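Local coordinates for ABC transporter substrate binding protein (Ribose) (Agrobacterium vitis, PDB 4WUT), which probably binds sugars for uptake by an ABC transporter, being a periplasmic-type solute-binding protein with D-fucose bound between its two lobes, at residues 60-64 with 65-69; 129-133 with 134-138; 158-161 with 162-165; 229-233 with 234-238. All blocks are in the same frame, centred on the assembly; numbering follows the deposited sequence.

How the interactions relate
Interactions 1, 2 and 3 are partly buried turns and helix starts near the sugar; interaction 4 is a surface contact at a helix end, its centre about 25 Å from that of the chain. Interactions 1 and 3 both hold beta-turns between a strand and a helix, and touch the fucose, through a carboxylate in 1, a serine hydroxyl and a tyrosine ring carbon in 3; Glu65 CB and Val160 CG2 pack at 4.2 Å. Interaction 2 opens helix 133-148 with a carboxylate N-cap and borders 3 through Asn133 and Ser165. Interaction 4 reverses this chemistry: backbone carbonyls of helix 220-232 are capped by following N-H groups and water, about 12 Å from interaction 3 at the nearest atoms.

Interaction 1 of 4, residues 60-64 with 65-69. With FCB (beta-D-fucopyranose), chain E.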
ATOM      1  N   GLN A  60      -7.848 -14.035  -3.925  1.00 16.28           N
ATOM      2  CA  GLN A  60      -7.771 -13.859  -5.373  1.00 15.86           C
ATOM      3  C   GLN A  60      -7.381 -12.422  -5.692  1.00 14.76           C
ATOM      4  O   GLN A  60      -7.644 -11.505  -4.909  1.00 14.44           O
ATOM      5  CB  GLN A  60      -9.139 -14.174  -6.005  1.00 18.30           C
ATOM      6  CG  GLN A  60      -9.975 -15.242  -5.261  1.00 38.57           C
ATOM      7  CD  GLN A  60     -11.344 -14.733  -4.772  1.00 37.70           C
ATOM      8  OE1 GLN A  60     -12.295 -14.628  -5.560  1.00 41.44           O
ATOM      9  NE2 GLN A  60     -11.454 -14.438  -3.461  1.00 17.68           N
ATOM     10  N   GLY A  61      -6.759 -12.215  -6.842  1.00 14.28           N
ATOM     11  CA  GLY A  61      -6.480 -10.887  -7.330  1.00 13.32           C
ATOM     12  C   GLY A  61      -6.072 -10.986  -8.775  1.00 13.07           C
ATOM     13  O   GLY A  61      -5.641 -12.076  -9.213  1.00 13.62           O
ATOM     14  N   PRO A  62      -6.217  -9.881  -9.526  1.00 12.37           N
ATOM     15  CA  PRO A  62      -5.783  -9.897 -10.927  1.00 12.13           C
ATOM     16  C   PRO A  62      -4.278 -10.032 -11.069  1.00 11.82           C
ATOM     17  O   PRO A  62      -3.549 -10.117 -10.082  1.00 11.84           O
ATOM     18  CB  PRO A  62      -6.250  -8.531 -11.461  1.00 12.97           C
ATOM     19  CG  PRO A  62      -7.376  -8.139 -10.557  1.00 12.72           C
ATOM     20  CD  PRO A  62      -6.968  -8.657  -9.199  1.00 12.00           C
ATOM     21  N   ALA A  63      -3.809 -10.030 -12.314  1.00 12.63           N
ATOM     22  CA  ALA A  63      -2.397 -10.215 -12.579  1.00 13.16           C
ATOM     23  C   ALA A  63      -1.565  -8.984 -12.312  1.00 14.01           C
ATOM     24  O   ALA A  63      -0.352  -9.081 -12.185  1.00 15.47           O
ATOM     25  CB  ALA A  63      -2.203 -10.645 -14.005  1.00 15.81           C
ATOM     26  N   ALA A  64      -2.204  -7.825 -12.207  1.00 12.17           N
ATOM     27  CA  ALA A  64      -1.476  -6.584 -11.980  1.00 13.94           C
ATOM     28  C   ALA A  64      -2.411  -5.583 -11.319  1.00 11.41           C
ATOM     29  O   ALA A  64      -3.622  -5.654 -11.479  1.00 10.92           O
ATOM     30  CB  ALA A  64      -0.979  -6.023 -13.281  1.00 13.26           C
ATOM     31  N   GLU A  65      -1.840  -4.644 -10.569  1.00 10.64           N
ATOM     32  CA  GLU A  65      -2.648  -3.642  -9.883  1.00  9.48           C
ATOM     33  C   GLU A  65      -3.354  -2.671 -10.804  1.00 10.32           C
ATOM     34  O   GLU A  65      -4.334  -2.042 -10.411  1.00 10.88           O
ATOM     35  CB  GLU A  65      -1.791  -2.850  -8.874  1.00 10.76           C
ATOM     36  CG  GLU A  65      -1.172  -3.733  -7.789  1.00 10.03           C
ATOM     37  CD  GLU A  65      -0.793  -3.008  -6.519  1.00 11.18           C
ATOM     38  OE1 GLU A  65      -0.694  -1.736  -6.504  1.00 10.15           O
ATOM     39  OE2 GLU A  65      -0.633  -3.734  -5.506  1.00 13.29           O
ATOM     40  N   SER A  66      -2.870  -2.574 -12.039  1.00 11.15           N
ATOM     41  CA  SER A  66      -3.479  -1.739 -13.064  1.00 10.24           C
ATOM     42  C   SER A  66      -4.691  -2.397 -13.742  1.00 10.12           C
ATOM     43  O   SER A  66      -5.411  -1.740 -14.501  1.00 11.75           O
ATOM     44  CB  SER A  66      -2.437  -1.401 -14.134  1.00 13.63           C
ATOM     45  OG  SER A  66      -1.798  -2.557 -14.636  1.00 16.76           O
ATOM     46  N   ALA A  67      -4.896  -3.688 -13.482  1.00 10.41           N
ATOM     47  CA  ALA A  67      -5.999  -4.441 -14.092  1.00  9.66           C
ATOM     48  C   ALA A  67      -7.282  -4.210 -13.322  1.00 10.03           C
ATOM     49  O   ALA A  67      -7.728  -5.085 -12.571  1.00 11.55           O
ATOM     50  CB  ALA A  67      -5.690  -5.900 -14.071  1.00 11.81           C
ATOM     51  N   ILE A  68      -7.885  -3.043 -13.525  1.00  9.92           N
ATOM     52  CA  ILE A  68      -9.035  -2.609 -12.754  1.00  8.58           C
ATOM     53  C   ILE A  68     -10.304  -3.359 -13.150  1.00  7.73           C
ATOM     54  O   ILE A  68     -11.055  -3.848 -12.287  1.00  9.97           O
ATOM     55  CB  ILE A  68      -9.293  -1.094 -12.930  1.00 11.45           C
ATOM     56  CG1 ILE A  68      -8.019  -0.276 -12.771  1.00 23.38           C
ATOM     57  CG2 ILE A  68     -10.335  -0.621 -11.974  1.00  9.96           C
ATOM     58  CD1 ILE A  68      -7.328  -0.538 -11.505  1.00 11.27           C
ATOM     59  N   ALA A  69     -10.534  -3.459 -14.441  1.00  8.26           N
ATOM     60  CA  ALA A  69     -11.722  -4.153 -14.922  1.00 10.24           C
ATOM     61  C   ALA A  69     -11.729  -5.605 -14.454  1.00  8.92           C
ATOM     62  O   ALA A  69     -12.778  -6.164 -14.125  1.00 11.35           O
ATOM     63  CB  ALA A  69     -11.807  -4.087 -16.421  1.00 11.02           C
TER
HETATM   64  C1  FCB E 404       1.346  -1.050  -0.683  1.00  6.39           C
HETATM   65  C2  FCB E 404       0.053  -0.310  -1.000  1.00 12.22           C
HETATM   66  C3  FCB E 404      -0.889  -1.153  -1.666  1.00 13.19           C
HETATM   67  C4  FCB E 404      -0.245  -1.820  -2.911  1.00 13.17           C
HETATM   68  C5  FCB E 404       1.059  -2.487  -2.391  1.00 12.00           C
HETATM   69  C6  FCB E 404       1.842  -3.214  -3.523  1.00 13.06           C
HETATM   70  O1  FCB E 404       2.241  -0.096  -0.353  1.00 10.01           O
HETATM   71  O2  FCB E 404      -0.500   0.103   0.281  1.00 11.33           O
HETATM   72  O3  FCB E 404      -2.002  -0.306  -2.052  1.00 13.33           O
HETATM   73  O4  FCB E 404      -0.000  -0.854  -3.963  1.00 15.67           O
HETATM   74  O5  FCB E 404       1.903  -1.545  -1.892  1.00 14.30           O
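The carbonyl group of Ala64 is approached over a face: Ala67 N donates to Ala64 O (3.1 Å) from well above the carbonyl plane, 61° out of it, closing a type I beta-turn. The puckered ring of Pro62 packs against Ala67, its CB lying 3.7 Å from Ala67 CB and its CG 3.7 Å from Ala67 O. The carboxylate of Glu65 is turned to the sugar. This turn joins strand 56-60 to helix 68-80 in a beta-alpha unit of the type I periplasmic-binding-protein fold, with Ala67 at the N-cap position. Pro62 also packs on Asp70, Gln71 and Met74 of that helix, while Ala67 CB comes within 3.3 Å of Ala64 O.

Glu65 leaves the turn with CG beside its backbone N (chi1 -60°) and an extended chain, which carries the carboxylate into the pocket. Ser193 OG bonds to OE1 and Trp38 NE1 to OE2, so both oxygens have protein partners, which should limit rotation of the group. The fucose adds a further bond, and OE2 lies 3.2 Å from FCB C6. The hydroxyl O4 of the sugar donates to Glu65 OE1 at 2.8 Å.

Interaction 2 of 4, residues 129-133 with 134-138; sequences LATDN and KAAGE
After strand 127-130 the backbone bends through an inverse gamma turn centred on Asp132 and enters helix 133-148, where Ala136 N donates to Asp132 O (2.9 Å) and Gly137 N to Asn133 O (2.9 Å). Asp132 is the N-cap. Its CG stands anti to the backbone N (chi1 178°), which swings the carboxylate back over the first turn. There Ala135 N donates to Asp132 OD1 at 3.1 Å in a nearly straight bond (169°), reaching the oxygen from above the carboxylate plane, 63° out of it. The positive end of the helix would probably favour the charged carboxylate. Ala135 CB rests against the same group, 3.4 Å from Asp132 CG and 3.4 Å from Asp132 OD2.

The connection leads from a strand beside 110-113 to a helix that touches helix 164-180, consistent with a crossing between the two lobes of the binding-protein fold. Two side chains point its chemistry toward the pocket: Asn133 OD1 bonds to Arg169 NH2, a second-shell hold on an arginine that bonds to the fucose, and Thr131 OG1 bonds to Gln265. Thr131 and Ala136 occupy the positions of a hydrophobic staple, joined by Thr131 CG2 against Ala136 CB at 3.6 Å.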
ATOM      1  N   LEU A 129      -9.997  -0.590   7.000  1.00 14.73           N
ATOM      2  CA  LEU A 129      -8.756  -0.807   7.747  1.00 12.79           C
ATOM      3  C   LEU A 129      -7.583  -0.463   6.856  1.00 10.81           C
ATOM      4  O   LEU A 129      -7.422  -1.056   5.793  1.00 11.78           O
ATOM      5  CB  LEU A 129      -8.606  -2.278   8.150  1.00 14.68           C
ATOM      6  CG  LEU A 129      -9.580  -2.933   9.118  1.00 17.41           C
ATOM      7  CD1 LEU A 129     -10.925  -3.178   8.476  1.00 24.57           C
ATOM      8  CD2 LEU A 129      -9.002  -4.242   9.626  1.00 26.77           C
ATOM      9  N   ALA A 130      -6.769   0.487   7.261  1.00 10.67           N
ATOM     10  CA  ALA A 130      -5.694   0.963   6.408  1.00 10.73           C
ATOM     11  C   ALA A 130      -4.721   1.832   7.179  1.00 12.38           C
ATOM     12  O   ALA A 130      -5.015   2.338   8.280  1.00 12.63           O
ATOM     13  CB  ALA A 130      -6.271   1.755   5.215  1.00 12.42           C
ATOM     14  N   THR A 131      -3.547   2.005   6.593  1.00 11.60           N
ATOM     15  CA  THR A 131      -2.634   3.067   7.001  1.00 11.92           C
ATOM     16  C   THR A 131      -3.330   4.431   6.905  1.00 12.93           C
ATOM     17  O   THR A 131      -4.134   4.659   6.008  1.00 12.79           O
ATOM     18  CB  THR A 131      -1.397   3.074   6.097  1.00 14.10           C
ATOM     19  OG1 THR A 131      -0.756   1.805   6.183  1.00 12.83           O
ATOM     20  CG2 THR A 131      -0.406   4.176   6.457  1.00 15.15           C
ATOM     21  N   ASP A 132      -3.057   5.332   7.835  1.00 14.29           N
ATOM     22  CA  ASP A 132      -3.373   6.729   7.614  1.00 15.57           C
ATOM     23  C   ASP A 132      -2.389   7.263   6.592  1.00 15.59           C
ATOM     24  O   ASP A 132      -1.294   7.733   6.925  1.00 16.24           O
ATOM     25  CB  ASP A 132      -3.271   7.506   8.926  1.00 17.24           C
ATOM     26  CG  ASP A 132      -3.536   8.983   8.763  1.00 19.50           C
ATOM     27  OD1 ASP A 132      -3.521   9.501   7.629  1.00 20.50           O
ATOM     28  OD2 ASP A 132      -3.748   9.657   9.796  1.00 22.82           O
ATOM     29  N   ASN A 133      -2.747   7.132   5.316  1.00 12.67           N
ATOM     30  CA  ASN A 133      -1.772   7.395   4.258  1.00 11.69           C
ATOM     31  C   ASN A 133      -1.268   8.830   4.156  1.00 11.78           C
ATOM     32  O   ASN A 133      -0.105   9.064   3.821  1.00 11.30           O
ATOM     33  CB  ASN A 133      -2.268   6.878   2.911  1.00 12.11           C
ATOM     34  CG  ASN A 133      -2.117   5.400   2.815  1.00 12.21           C
ATOM     35  OD1 ASN A 133      -0.999   4.897   2.728  1.00 11.60           O
ATOM     36  ND2 ASN A 133      -3.218   4.680   2.923  1.00 11.15           N
ATOM     37  N   LYS A 134      -2.127   9.799   4.426  1.00 13.34           N
ATOM     38  CA  LYS A 134      -1.666  11.181   4.457  1.00 13.00           C
ATOM     39  C   LYS A 134      -0.590  11.332   5.516  1.00 13.21           C
ATOM     40  O   LYS A 134       0.471  11.896   5.237  1.00 13.60           O
ATOM     41  CB  LYS A 134      -2.824  12.132   4.717  1.00 15.89           C
ATOM     42  CG  LYS A 134      -2.407  13.594   4.905  1.00 17.47           C
ATOM     43  CD  LYS A 134      -3.602  14.469   5.239  1.00 25.06           C
ATOM     44  CE  LYS A 134      -3.156  15.855   5.691  1.00 30.66           C
ATOM     45  NZ  LYS A 134      -4.174  16.499   6.557  1.00 42.37           N
ATOM     46  N   ALA A 135      -0.853  10.814   6.723  1.00 14.19           N
ATOM     47  CA  ALA A 135       0.124  10.901   7.807  1.00 14.46           C
ATOM     48  C   ALA A 135       1.411  10.166   7.454  1.00 16.22           C
ATOM     49  O   ALA A 135       2.490  10.674   7.727  1.00 15.06           O
ATOM     50  CB  ALA A 135      -0.453  10.369   9.120  1.00 17.86           C
ATOM     51  N   ALA A 136       1.294   9.008   6.804  1.00 13.15           N
ATOM     52  CA  ALA A 136       2.463   8.223   6.439  1.00 12.25           C
ATOM     53  C   ALA A 136       3.301   8.938   5.366  1.00 11.54           C
ATOM     54  O   ALA A 136       4.530   8.913   5.415  1.00 12.14           O
ATOM     55  CB  ALA A 136       2.040   6.837   5.956  1.00 12.36           C
ATOM     56  N   GLY A 137       2.645   9.557   4.388  1.00 11.15           N
ATOM     57  CA  GLY A 137       3.355  10.350   3.411  1.00 10.75           C
ATOM     58  C   GLY A 137       4.074  11.524   4.055  1.00 11.84           C
ATOM     59  O   GLY A 137       5.198  11.857   3.660  1.00 12.08           O
ATOM     60  N   GLU A 138       3.436  12.142   5.047  1.00 13.16           N
ATOM     61  CA  GLU A 138       4.063  13.229   5.779  1.00 12.97           C
ATOM     62  C   GLU A 138       5.301  12.742   6.535  1.00 13.14           C
ATOM     63  O   GLU A 138       6.302  13.453   6.577  1.00 14.32           O
ATOM     64  CB  GLU A 138       3.046  13.916   6.702  1.00 14.08           C
ATOM     65  CG  GLU A 138       2.054  14.760   5.940  1.00 20.45           C
ATOM     66  CD  GLU A 138       0.985  15.388   6.809  1.00 32.00           C
ATOM     67  OE1 GLU A 138       1.068  15.259   8.050  1.00 37.44           O
ATOM     68  OE2 GLU A 138       0.070  16.026   6.240  1.00 29.53           O
TER

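Interaction 3 of 4, residues 158-161 with 162-165; sequences SYVA and GAGS. With FCB (beta-D-fucopyranose), chain E.
This is a tight-turn contact at the sugar pocket, in the loop where strand 153-158 gives way to helix 164-180, a beta-alpha junction of the periplasmic-binding-protein fold. A type II beta-turn from Val160 to Ala163 reverses the chain, and a tyrosine placed just before it reaches across to a serine in the first turn of the helix. Ala163 N donates to Val160 O (3.1 Å) from above the carbonyl plane, 42° out of it. Gly162 holds the third place of the turn with positive phi (82°), where a side chain would jam against the carbonyl of Ala161. Val160 and Ala163 set their CB atoms 4.0 Å apart beside the turn. Glu166 braces the junction by accepting from Gly162 N and by bonding to Ser158 OG.

The polar core is formed by two hydroxyls. Tyr159 OH and Ser165 OG are hydrogen-bonded at 2.8 Å, and the serine oxygen sits at the edge of the tyrosine ring, in its plane. With chi1 of 42°, Tyr159 CG lies between the backbone N and the carbonyl carbon, a crowded position that sends the ring alongside the loop toward the helix start; it also touches Arg169 and Asn219 of the pocket. Ser165 N bonds to Ser115 OG, which ties the backbone of this serine to another pocket residue. The fucose lies next to both hydroxyl-bearing side chains. Its O4 approaches the tyrosine obliquely, 3.6 Å from Tyr159 CE2, and its O3 lies 3.0 Å from Ser165 OG.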
ATOM      1  N   SER A 158       5.821   7.123  -8.066  1.00  9.44           N
ATOM      2  CA  SER A 158       4.562   6.596  -7.589  1.00  9.08           C
ATOM      3  C   SER A 158       4.164   5.354  -8.394  1.00  9.24           C
ATOM      4  O   SER A 158       4.961   4.831  -9.154  1.00  9.64           O
ATOM      5  CB  SER A 158       3.494   7.677  -7.639  1.00  9.84           C
ATOM      6  OG  SER A 158       2.304   7.217  -7.013  1.00 10.09           O
ATOM      7  N   TYR A 159       2.962   4.857  -8.134  1.00  9.80           N
ATOM      8  CA  TYR A 159       2.570   3.550  -8.633  1.00  9.25           C
ATOM      9  C   TYR A 159       1.380   3.662  -9.576  1.00  9.56           C
ATOM     10  O   TYR A 159       1.569   3.808 -10.781  1.00 10.14           O
ATOM     11  CB  TYR A 159       2.364   2.521  -7.485  1.00  9.02           C
ATOM     12  CG  TYR A 159       1.660   2.923  -6.231  1.00  8.94           C
ATOM     13  CD1 TYR A 159       2.275   3.756  -5.301  1.00  9.07           C
ATOM     14  CD2 TYR A 159       0.432   2.372  -5.890  1.00  9.37           C
ATOM     15  CE1 TYR A 159       1.670   4.085  -4.119  1.00 10.11           C
ATOM     16  CE2 TYR A 159      -0.178   2.691  -4.700  1.00  9.37           C
ATOM     17  CZ  TYR A 159       0.445   3.550  -3.815  1.00  9.75           C
ATOM     18  OH  TYR A 159      -0.152   3.870  -2.626  1.00 10.41           O
ATOM     19  N   VAL A 160       0.171   3.577  -9.033  1.00  9.41           N
ATOM     20  CA  VAL A 160      -1.043   3.711  -9.853  1.00  9.85           C
ATOM     21  C   VAL A 160      -1.719   5.018  -9.490  1.00  9.93           C
ATOM     22  O   VAL A 160      -2.166   5.206  -8.343  1.00  9.67           O
ATOM     23  CB  VAL A 160      -2.000   2.513  -9.648  1.00  9.93           C
ATOM     24  CG1 VAL A 160      -3.304   2.704 -10.437  1.00 10.74           C
ATOM     25  CG2 VAL A 160      -1.341   1.182 -10.082  1.00 10.12           C
ATOM     26  N   ALA A 161      -1.776   5.943 -10.442  1.00 10.50           N
ATOM     27  CA  ALA A 161      -2.289   7.280 -10.158  1.00 11.52           C
ATOM     28  C   ALA A 161      -3.748   7.190  -9.722  1.00 11.11           C
ATOM     29  O   ALA A 161      -4.597   6.637 -10.432  1.00 12.67           O
ATOM     30  CB  ALA A 161      -2.162   8.158 -11.381  1.00 13.83           C
ATOM     31  N   GLY A 162      -4.041   7.769  -8.568  1.00 11.00           N
ATOM     32  CA  GLY A 162      -5.402   7.828  -8.077  1.00 11.49           C
ATOM     33  C   GLY A 162      -5.891   6.569  -7.382  1.00 11.12           C
ATOM     34  O   GLY A 162      -7.047   6.498  -6.974  1.00 11.63           O
ATOM     35  N   ALA A 163      -5.035   5.556  -7.240  1.00 10.42           N
ATOM     36  CA  ALA A 163      -5.412   4.413  -6.457  1.00 10.23           C
ATOM     37  C   ALA A 163      -5.606   4.916  -4.998  1.00 10.26           C
ATOM     38  O   ALA A 163      -5.005   5.911  -4.591  1.00 12.34           O
ATOM     39  CB  ALA A 163      -4.382   3.311  -6.569  1.00 13.88           C
ATOM     40  N   GLY A 164      -6.501   4.303  -4.255  1.00 10.75           N
ATOM     41  CA  GLY A 164      -6.909   4.847  -2.984  1.00  8.81           C
ATOM     42  C   GLY A 164      -5.763   5.161  -2.054  1.00 10.96           C
ATOM     43  O   GLY A 164      -5.701   6.266  -1.513  1.00 11.98           O
ATOM     44  N   SER A 165      -4.862   4.213  -1.845  1.00  9.40           N
ATOM     45  CA  SER A 165      -3.732   4.478  -0.925  1.00  7.53           C
ATOM     46  C   SER A 165      -2.786   5.547  -1.498  1.00 12.75           C
ATOM     47  O   SER A 165      -2.162   6.315  -0.753  1.00 12.78           O
ATOM     48  CB  SER A 165      -2.973   3.196  -0.652  1.00  8.81           C
ATOM     49  OG  SER A 165      -2.501   2.632  -1.866  1.00  9.80           O
TER
HETATM   50  C1  FCB E 404       1.346  -1.050  -0.683  1.00  6.39           C
HETATM   51  C2  FCB E 404       0.053  -0.310  -1.000  1.00 12.22           C
HETATM   52  C3  FCB E 404      -0.889  -1.153  -1.666  1.00 13.19           C
HETATM   53  C4  FCB E 404      -0.245  -1.820  -2.911  1.00 13.17           C
HETATM   54  C5  FCB E 404       1.059  -2.487  -2.391  1.00 12.00           C
HETATM   55  C6  FCB E 404       1.842  -3.214  -3.523  1.00 13.06           C
HETATM   56  O1  FCB E 404       2.241  -0.096  -0.353  1.00 10.01           O
HETATM   57  O2  FCB E 404      -0.500   0.103   0.281  1.00 11.33           O
HETATM   58  O3  FCB E 404      -2.002  -0.306  -2.052  1.00 13.33           O
HETATM   59  O4  FCB E 404      -0.000  -0.854  -3.963  1.00 15.67           O
HETATM   60  O5  FCB E 404       1.903  -1.545  -1.892  1.00 14.30           O

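Interaction 4 of 4, residues 229-233 with 234-238; sequences AIKQA and GKAGK
Ile230 turns its CG2 branch across the Schellman motif that ends helix 220-232, onto the backbone that follows: the methyl stands 3.5 Å from Ala236 N and 4.3 Å from Ala236 CB. The torsion that puts it there sets CG2 opposite the Ile230 backbone N and beside the carbonyl carbon. Lys235 leads its end away from the helix on an extended chain, its CB, CG and CD passing the last turn, with Lys235 CD 4.2 Å from Ala233 CB. Between these side chains lie the two bonds of the motif. Lys235 N donates to Ile230 O (3.0 Å) and Gly234 N to Lys231 O (3.0 Å), the latter from above the carbonyl plane, 62° out of it. Gly234 makes the reversal with positive phi (75°), a conformation that favours glycine.

The chain then makes a type II beta-turn from Lys235 to Lys238, with Gly237 at its third place, before entering strand 240-244. The parts joined are thus helix and loop of a beta-alpha-beta crossover between the adjacent parallel strands 214-217 and 240-244. Ala229 and Ala233 pack on helix 195-208, which carries Asn200 and Asp204 of a calcium site. A water spans the cap, accepting from Ala236 N at 3.0 Å and donating to Lys231 O at 3.3 Å.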
ATOM      1  N   ALA A 229      17.692   0.396  -9.324  1.00  8.96           N
ATOM      2  CA  ALA A 229      18.181   1.411 -10.260  1.00  9.96           C
ATOM      3  C   ALA A 229      19.313   2.244  -9.684  1.00  9.04           C
ATOM      4  O   ALA A 229      20.299   2.517 -10.366  1.00 11.74           O
ATOM      5  CB  ALA A 229      17.043   2.326 -10.715  1.00 10.74           C
ATOM      6  N   ILE A 230      19.151   2.677  -8.431  1.00 10.49           N
ATOM      7  CA  ILE A 230      20.178   3.469  -7.774  1.00 10.68           C
ATOM      8  C   ILE A 230      21.497   2.690  -7.684  1.00 11.92           C
ATOM      9  O   ILE A 230      22.577   3.202  -7.982  1.00 11.45           O
ATOM     10  CB  ILE A 230      19.701   3.858  -6.369  1.00 10.20           C
ATOM     11  CG1 ILE A 230      18.542   4.857  -6.455  1.00 11.80           C
ATOM     12  CG2 ILE A 230      20.825   4.432  -5.558  1.00 11.51           C
ATOM     13  CD1 ILE A 230      17.826   5.051  -5.163  1.00 11.97           C
ATOM     14  N   LYS A 231      21.393   1.430  -7.293  1.00 10.93           N
ATOM     15  CA  LYS A 231      22.566   0.587  -7.153  1.00 15.40           C
ATOM     16  C   LYS A 231      23.232   0.420  -8.500  1.00 13.49           C
ATOM     17  O   LYS A 231      24.447   0.560  -8.631  1.00 15.93           O
ATOM     18  CB  LYS A 231      22.165  -0.765  -6.591  1.00 20.77           C
ATOM     19  CG  LYS A 231      21.926  -0.761  -5.108  1.00 24.70           C
ATOM     20  CD  LYS A 231      21.767  -2.171  -4.572  1.00 31.94           C
ATOM     21  CE  LYS A 231      22.977  -3.007  -4.865  1.00 35.39           C
ATOM     22  NZ  LYS A 231      24.243  -2.334  -4.449  1.00 42.15           N
ATOM     23  N   GLN A 232      22.428   0.105  -9.514  1.00 14.58           N
ATOM     24  CA  GLN A 232      22.966  -0.126 -10.858  1.00 15.84           C
ATOM     25  C   GLN A 232      23.624   1.125 -11.466  1.00 11.83           C
ATOM     26  O   GLN A 232      24.570   1.019 -12.260  1.00 16.53           O
ATOM     27  CB  GLN A 232      21.852  -0.631 -11.764  1.00 18.91           C
ATOM     28  CG  GLN A 232      21.475  -2.075 -11.455  1.00 29.70           C
ATOM     29  CD  GLN A 232      20.345  -2.635 -12.323  1.00 34.73           C
ATOM     30  OE1 GLN A 232      20.069  -2.148 -13.432  1.00 32.94           O
ATOM     31  NE2 GLN A 232      19.690  -3.673 -11.814  1.00 33.72           N
ATOM     32  N   ALA A 233      23.141   2.295 -11.102  1.00 13.94           N
ATOM     33  CA  ALA A 233      23.704   3.556 -11.555  1.00 16.54           C
ATOM     34  C   ALA A 233      24.996   3.950 -10.827  1.00 15.54           C
ATOM     35  O   ALA A 233      25.628   4.940 -11.198  1.00 19.84           O
ATOM     36  CB  ALA A 233      22.664   4.656 -11.385  1.00 18.18           C
ATOM     37  N   GLY A 234      25.361   3.196  -9.791  1.00 14.03           N
ATOM     38  CA  GLY A 234      26.514   3.504  -8.971  1.00 19.34           C
ATOM     39  C   GLY A 234      26.262   4.665  -8.026  1.00 16.64           C
ATOM     40  O   GLY A 234      27.214   5.308  -7.572  1.00 18.78           O
ATOM     41  N   LYS A 235      24.999   4.928  -7.714  1.00 14.46           N
ATOM     42  CA  LYS A 235      24.653   6.073  -6.891  1.00 13.09           C
ATOM     43  C   LYS A 235      24.143   5.748  -5.472  1.00 13.73           C
ATOM     44  O   LYS A 235      23.644   6.625  -4.789  1.00 13.49           O
ATOM     45  CB  LYS A 235      23.662   6.966  -7.635  1.00 13.53           C
ATOM     46  CG  LYS A 235      24.312   7.655  -8.835  1.00 13.29           C
ATOM     47  CD  LYS A 235      23.312   8.426  -9.694  1.00 13.82           C
ATOM     48  CE  LYS A 235      24.002   9.267 -10.755  1.00 13.24           C
ATOM     49  NZ  LYS A 235      23.094  10.015 -11.675  1.00 15.07           N
ATOM     50  N   ALA A 236      24.287   4.504  -5.022  1.00 14.50           N
ATOM     51  CA  ALA A 236      23.837   4.153  -3.680  1.00 14.38           C
ATOM     52  C   ALA A 236      24.547   5.023  -2.650  1.00 15.67           C
ATOM     53  O   ALA A 236      25.772   5.118  -2.642  1.00 18.51           O
ATOM     54  CB  ALA A 236      24.073   2.676  -3.395  1.00 21.94           C
ATOM     55  N   GLY A 237      23.769   5.662  -1.780  1.00 19.45           N
ATOM     56  CA  GLY A 237      24.341   6.525  -0.758  1.00 18.45           C
ATOM     57  C   GLY A 237      24.707   7.923  -1.254  1.00 23.02           C
ATOM     58  O   GLY A 237      25.120   8.765  -0.460  1.00 26.00           O
ATOM     59  N   LYS A 238      24.539   8.179  -2.549  1.00 16.91           N
ATOM     60  CA  LYS A 238      24.882   9.478  -3.145  1.00 19.51           C
ATOM     61  C   LYS A 238      23.654  10.366  -3.354  1.00 21.00           C
ATOM     62  O   LYS A 238      23.759  11.485  -3.858  1.00 26.62           O
ATOM     63  CB  LYS A 238      25.592   9.297  -4.482  1.00 20.54           C
ATOM     64  CG  LYS A 238      26.906   8.552  -4.386  1.00 23.98           C
ATOM     65  CD  LYS A 238      27.639   8.561  -5.714  1.00 31.54           C
ATOM     66  CE  LYS A 238      28.903   7.720  -5.668  1.00 32.27           C
ATOM     67  NZ  LYS A 238      29.826   8.179  -4.599  1.00 37.64           N
TER
HETATM   68  O   HOH W   1      25.819   2.130  -6.126  1.00 22.04           O